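Local coordinates for protein Pcdhgb2 (Mus musculus, PDB 5SZR), which probably acts as a calcium-dependent cell-adhesion protein that may help establish specific neuronal connections, this chain holding its extracellular cadherin domains 3-6, at residues Q7-V12 / S95-I100; L14-P19 / L101-C106. All coordinates share one frame; numbering follows the deposited sequence.

Overall arrangement
From the N terminus, strand 9-15 enters the first cadherin domain of this chain as an outermost strand of a mixed four-stranded sheet. Interaction 1 joins its start, within 7-12, to 95-100 on strand 91-101, closing a loop of 82 residues. Interaction 2 follows at once: 14-19 meets 101-106, closing a second loop of 81 residues. The segments alternate along the chain, so the two loops cross, as expected for parallel neighbours read in the same order. Lys99 O and Leu14 N, 2.7 Å apart, probably hydrogen-bond and carry the ladder from one contact into the other. Interaction 1 thus joins edge strand 9-15 to strand 91-101, and interaction 2 joins its end to the calcium-bound linker leading to the next domain.

Interaction 1. Residues Q7-V12 / S95-I100; sequences QDVFSV and SIQVKI
Val9 to Val12 pair in parallel with Ser95 to Val98, joining the first and last strands of a cadherin domain, a Greek-key beta sandwich. The axes of 9-12 and 95-100 approach to 4.6 Å at an angle of 20°, and five backbone hydrogen bonds zip them: Ser95 N to Asp8 O, Phe10 N to Ser95 O, Gln97 N to Phe10 O, the longer Val12 N to Gln97 O (3.3 Å), and Lys99 N to Val12 O.

Phe10 can be followed outward. Phe10 CB meets Ile96 CG1 at 3.9 Å. With CG beside its own backbone N (chi1 -57°), the ring brings Phe10 CD2 to 4.0 Å from the same Ile96 CG1, while Ser95 O lies at the ring edge, 3.7 Å from Phe10 CD2. One ring face is covered off-centre by Gln7 CG, and Leu25 and Val27 also touch the side chain. Val12 and Val98 lie on the same sheet face as Phe10 and Ile96 and meet methyl to methyl, CG2 to CG2 at 3.8 Å.

Val9, Ser11, Ser95 and Gln97 occupy the other face. Ser95 OG is hydrogen-bonded to Asn81 OD1 of strand 77-85. Gln97 reaches across with its chain extended through CD, and its amide NE2 rests 3.4 Å from Val9 CG1.

Interaction 2. Residues L14-P19 / L101-C106; sequences LREDVP and LDENDC. With CA (calcium ion), chain K; CA (calcium ion), chain J; CA (calcium ion), chain L.
Glu16 and Glu103 run alongside one another but point opposite ways, carboxylate planes 59° apart and Glu16 CG 3.6 Å from Glu103 CG. Glu16 CG, between its backbone N and carbonyl carbon (chi1 60°), starts an extended chain that sets the carboxylate between two calcium ions. Glu16 OE1 binds one and Glu16 OE2 the other, each at 2.5 Å; Glu16 OE2 also accepts a hydrogen bond from Glu103 N (2.8 Å), and together these bonds fix the carboxylate's rotation.

Facing Glu16, with its carboxylate turned 70° from the other, Asp105 bridges the same pair: OD1 joins Glu103 O and Asp102 OD1 on the Glu16 OE2 ion, OD2 joins two waters on the other. Glu103 bends at chi2; Glu103 OE1 rests against Arg15 CG (3.4 Å) and makes only a long salt bridge to Arg15 NE (4.0 Å). Glu103 CG lies 3.2 Å from Asp17 OD2, and the like-charged Asp17 OD2 and Glu103 OE2 are 3.7 Å apart.

Asn104 OD1 and Cys106 O, with Asp136, Asp138, Asn142 and Asp189, hold the third calcium characteristic of cadherin linkers. Glu73, Asp71 and Asp138 complete the paired sites, just past the ends of strands 9-15 and 91-101, where the linker leaves for strand 109-113.

Interaction 1. Residues Q7-V12 / S95-I100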
# COMPACT_ATOMS: atom_id res chain seq x y z
N GLN A 7 -40.78 -33.87 -65.10
CA GLN A 7 -39.62 -33.12 -65.58
C GLN A 7 -38.38 -33.92 -65.19
O GLN A 7 -38.45 -34.88 -64.42
CB GLN A 7 -39.59 -31.71 -64.98
CG GLN A 7 -39.30 -31.67 -63.49
CD GLN A 7 -39.65 -30.34 -62.85
OE1 GLN A 7 -40.82 -29.98 -62.75
NE2 GLN A 7 -38.62 -29.60 -62.42
N ASP A 8 -37.24 -33.51 -65.74
CA ASP A 8 -36.02 -34.25 -65.46
C ASP A 8 -35.38 -33.83 -64.13
O ASP A 8 -34.91 -34.69 -63.38
CB ASP A 8 -35.02 -34.08 -66.61
CG ASP A 8 -35.51 -34.74 -67.88
OD1 ASP A 8 -36.40 -35.61 -67.80
OD2 ASP A 8 -35.00 -34.38 -68.97
N VAL A 9 -35.36 -32.54 -63.82
CA VAL A 9 -34.60 -32.02 -62.68
C VAL A 9 -35.52 -31.19 -61.80
O VAL A 9 -36.06 -30.17 -62.25
CB VAL A 9 -33.39 -31.19 -63.12
CG1 VAL A 9 -32.59 -30.75 -61.91
CG2 VAL A 9 -32.51 -31.99 -64.08
N PHE A 10 -35.70 -31.62 -60.55
CA PHE A 10 -36.42 -30.87 -59.53
C PHE A 10 -35.43 -30.19 -58.60
O PHE A 10 -34.33 -30.69 -58.36
CB PHE A 10 -37.33 -31.80 -58.71
CG PHE A 10 -38.34 -32.57 -59.53
CD1 PHE A 10 -39.65 -32.12 -59.64
CD2 PHE A 10 -37.98 -33.75 -60.17
CE1 PHE A 10 -40.58 -32.84 -60.39
CE2 PHE A 10 -38.91 -34.46 -60.91
CZ PHE A 10 -40.21 -34.01 -61.02
N SER A 11 -35.82 -29.03 -58.06
CA SER A 11 -34.98 -28.28 -57.13
C SER A 11 -35.79 -27.92 -55.89
O SER A 11 -36.86 -27.31 -56.00
CB SER A 11 -34.42 -27.01 -57.79
OG SER A 11 -33.44 -27.33 -58.76
N VAL A 12 -35.27 -28.29 -54.72
CA VAL A 12 -35.87 -27.94 -53.44
C VAL A 12 -34.78 -27.41 -52.52
O VAL A 12 -33.61 -27.75 -52.66
CB VAL A 12 -36.60 -29.13 -52.78
CG1 VAL A 12 -37.73 -29.63 -53.67
CG2 VAL A 12 -35.63 -30.26 -52.48
N SER A 95 -33.70 -36.27 -61.55
CA SER A 95 -32.78 -35.80 -60.53
C SER A 95 -33.42 -34.72 -59.68
O SER A 95 -34.27 -33.95 -60.15
CB SER A 95 -31.48 -35.26 -61.15
OG SER A 95 -30.66 -36.32 -61.61
N ILE A 96 -33.02 -34.67 -58.42
CA ILE A 96 -33.54 -33.72 -57.44
C ILE A 96 -32.35 -33.09 -56.74
O ILE A 96 -31.66 -33.76 -55.97
CB ILE A 96 -34.48 -34.38 -56.43
CG1 ILE A 96 -35.66 -35.02 -57.16
CG2 ILE A 96 -34.96 -33.36 -55.40
CD1 ILE A 96 -36.26 -36.17 -56.43
N GLN A 97 -32.10 -31.81 -57.02
CA GLN A 97 -30.97 -31.10 -56.43
C GLN A 97 -31.46 -30.39 -55.17
O GLN A 97 -32.26 -29.46 -55.25
CB GLN A 97 -30.38 -30.12 -57.44
CG GLN A 97 -29.73 -30.81 -58.61
CD GLN A 97 -29.10 -29.86 -59.58
OE1 GLN A 97 -28.27 -29.03 -59.22
NE2 GLN A 97 -29.50 -29.96 -60.84
N VAL A 98 -30.98 -30.86 -54.02
CA VAL A 98 -31.44 -30.38 -52.72
C VAL A 98 -30.43 -29.36 -52.21
O VAL A 98 -29.26 -29.69 -51.97
CB VAL A 98 -31.61 -31.53 -51.73
CG1 VAL A 98 -32.01 -31.00 -50.36
CG2 VAL A 98 -32.64 -32.53 -52.24
N LYS A 99 -30.88 -28.12 -52.05
CA LYS A 99 -30.06 -27.04 -51.54
C LYS A 99 -30.33 -26.87 -50.05
O LYS A 99 -31.48 -26.89 -49.61
CB LYS A 99 -30.36 -25.74 -52.29
CG LYS A 99 -29.71 -24.51 -51.71
CD LYS A 99 -30.05 -23.28 -52.53
CE LYS A 99 -29.48 -22.02 -51.88
NZ LYS A 99 -29.80 -20.79 -52.66
N ILE A 100 -29.26 -26.74 -49.27
CA ILE A 100 -29.37 -26.57 -47.82
C ILE A 100 -29.17 -25.10 -47.49
O ILE A 100 -28.32 -24.43 -48.10
CB ILE A 100 -28.36 -27.46 -47.08
CG1 ILE A 100 -28.48 -28.91 -47.55
CG2 ILE A 100 -28.55 -27.37 -45.57
CD1 ILE A 100 -29.88 -29.49 -47.38

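Interaction 2. Residues L14-P19 / L101-C106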
# COMPACT_ATOMS: atom_id res chain seq x y z
N LEU A 14 -33.86 -26.80 -48.28
CA LEU A 14 -34.19 -27.20 -46.92
C LEU A 14 -33.35 -26.41 -45.93
O LEU A 14 -32.15 -26.22 -46.12
CB LEU A 14 -33.94 -28.70 -46.70
CG LEU A 14 -34.63 -29.72 -47.62
CD1 LEU A 14 -34.26 -31.14 -47.21
CD2 LEU A 14 -36.14 -29.52 -47.60
N ARG A 15 -34.00 -25.94 -44.87
CA ARG A 15 -33.27 -25.37 -43.75
C ARG A 15 -32.55 -26.47 -42.99
O ARG A 15 -33.10 -27.56 -42.79
CB ARG A 15 -34.22 -24.60 -42.83
CG ARG A 15 -34.83 -23.35 -43.45
CD ARG A 15 -35.93 -22.78 -42.57
NE ARG A 15 -36.30 -21.42 -42.96
CZ ARG A 15 -37.26 -21.12 -43.82
NH1 ARG A 15 -37.52 -19.85 -44.11
NH2 ARG A 15 -37.97 -22.08 -44.40
N GLU A 16 -31.32 -26.20 -42.56
CA GLU A 16 -30.52 -27.24 -41.93
C GLU A 16 -31.10 -27.74 -40.61
O GLU A 16 -30.65 -28.77 -40.11
CB GLU A 16 -29.09 -26.76 -41.71
CG GLU A 16 -28.95 -25.54 -40.82
CD GLU A 16 -27.51 -25.31 -40.36
OE1 GLU A 16 -26.76 -26.30 -40.24
OE2 GLU A 16 -27.13 -24.15 -40.14
N ASP A 17 -32.11 -27.06 -40.06
CA ASP A 17 -32.66 -27.44 -38.76
C ASP A 17 -33.95 -28.24 -38.86
O ASP A 17 -34.59 -28.49 -37.83
CB ASP A 17 -32.90 -26.19 -37.91
CG ASP A 17 -33.97 -25.28 -38.48
OD1 ASP A 17 -35.17 -25.54 -38.25
OD2 ASP A 17 -33.62 -24.29 -39.16
N VAL A 18 -34.36 -28.66 -40.06
CA VAL A 18 -35.61 -29.42 -40.16
C VAL A 18 -35.45 -30.76 -39.46
O VAL A 18 -34.36 -31.37 -39.55
CB VAL A 18 -36.03 -29.61 -41.63
CG1 VAL A 18 -36.27 -28.25 -42.30
CG2 VAL A 18 -35.00 -30.43 -42.41
N PRO A 19 -36.45 -31.25 -38.74
CA PRO A 19 -36.31 -32.50 -38.00
C PRO A 19 -36.34 -33.70 -38.93
O PRO A 19 -36.83 -33.59 -40.06
CB PRO A 19 -37.51 -32.49 -37.05
CG PRO A 19 -38.53 -31.67 -37.77
CD PRO A 19 -37.76 -30.61 -38.51
N LEU A 101 -29.95 -24.60 -46.55
CA LEU A 101 -29.87 -23.21 -46.12
C LEU A 101 -29.15 -23.11 -44.79
O LEU A 101 -29.38 -23.91 -43.88
CB LEU A 101 -31.27 -22.59 -46.02
CG LEU A 101 -31.98 -22.44 -47.36
CD1 LEU A 101 -33.38 -21.88 -47.18
CD2 LEU A 101 -31.16 -21.56 -48.29
N ASP A 102 -28.28 -22.12 -44.68
CA ASP A 102 -27.49 -21.93 -43.47
C ASP A 102 -28.33 -21.27 -42.38
O ASP A 102 -28.95 -20.23 -42.62
CB ASP A 102 -26.26 -21.07 -43.77
CG ASP A 102 -25.57 -20.58 -42.51
OD1 ASP A 102 -25.39 -21.38 -41.57
OD2 ASP A 102 -25.21 -19.38 -42.46
N GLU A 103 -28.35 -21.88 -41.20
CA GLU A 103 -28.93 -21.29 -40.01
C GLU A 103 -27.82 -20.93 -39.02
O GLU A 103 -26.72 -21.50 -39.06
CB GLU A 103 -29.93 -22.24 -39.34
CG GLU A 103 -31.08 -22.70 -40.23
CD GLU A 103 -32.05 -21.58 -40.54
OE1 GLU A 103 -32.51 -21.49 -41.71
OE2 GLU A 103 -32.37 -20.79 -39.62
N ASN A 104 -28.13 -19.99 -38.14
CA ASN A 104 -27.19 -19.54 -37.11
C ASN A 104 -27.23 -20.54 -35.96
O ASN A 104 -27.98 -20.38 -35.00
CB ASN A 104 -27.55 -18.13 -36.65
CG ASN A 104 -26.49 -17.52 -35.76
OD1 ASN A 104 -25.39 -18.06 -35.62
ND2 ASN A 104 -26.82 -16.39 -35.16
N ASP A 105 -26.42 -21.59 -36.06
CA ASP A 105 -26.35 -22.60 -35.01
C ASP A 105 -24.93 -22.85 -34.51
O ASP A 105 -24.70 -23.82 -33.79
CB ASP A 105 -26.98 -23.92 -35.49
CG ASP A 105 -26.30 -24.50 -36.72
OD1 ASP A 105 -25.56 -23.76 -37.40
OD2 ASP A 105 -26.52 -25.69 -37.01
N CYS A 106 -23.97 -21.99 -34.86
CA CYS A 106 -22.59 -22.11 -34.40
C CYS A 106 -22.23 -20.86 -33.61
O CYS A 106 -22.31 -19.74 -34.14
CB CYS A 106 -21.62 -22.31 -35.57
SG CYS A 106 -21.74 -23.95 -36.34
CA CA K . -24.94 -23.10 -39.63
CA CA J . -24.95 -26.65 -38.48
CA CA L . -22.88 -17.95 -35.71
O HOH W 1 -23.00 -27.13 -36.62
O HOH W 2 -26.17 -28.35 -37.47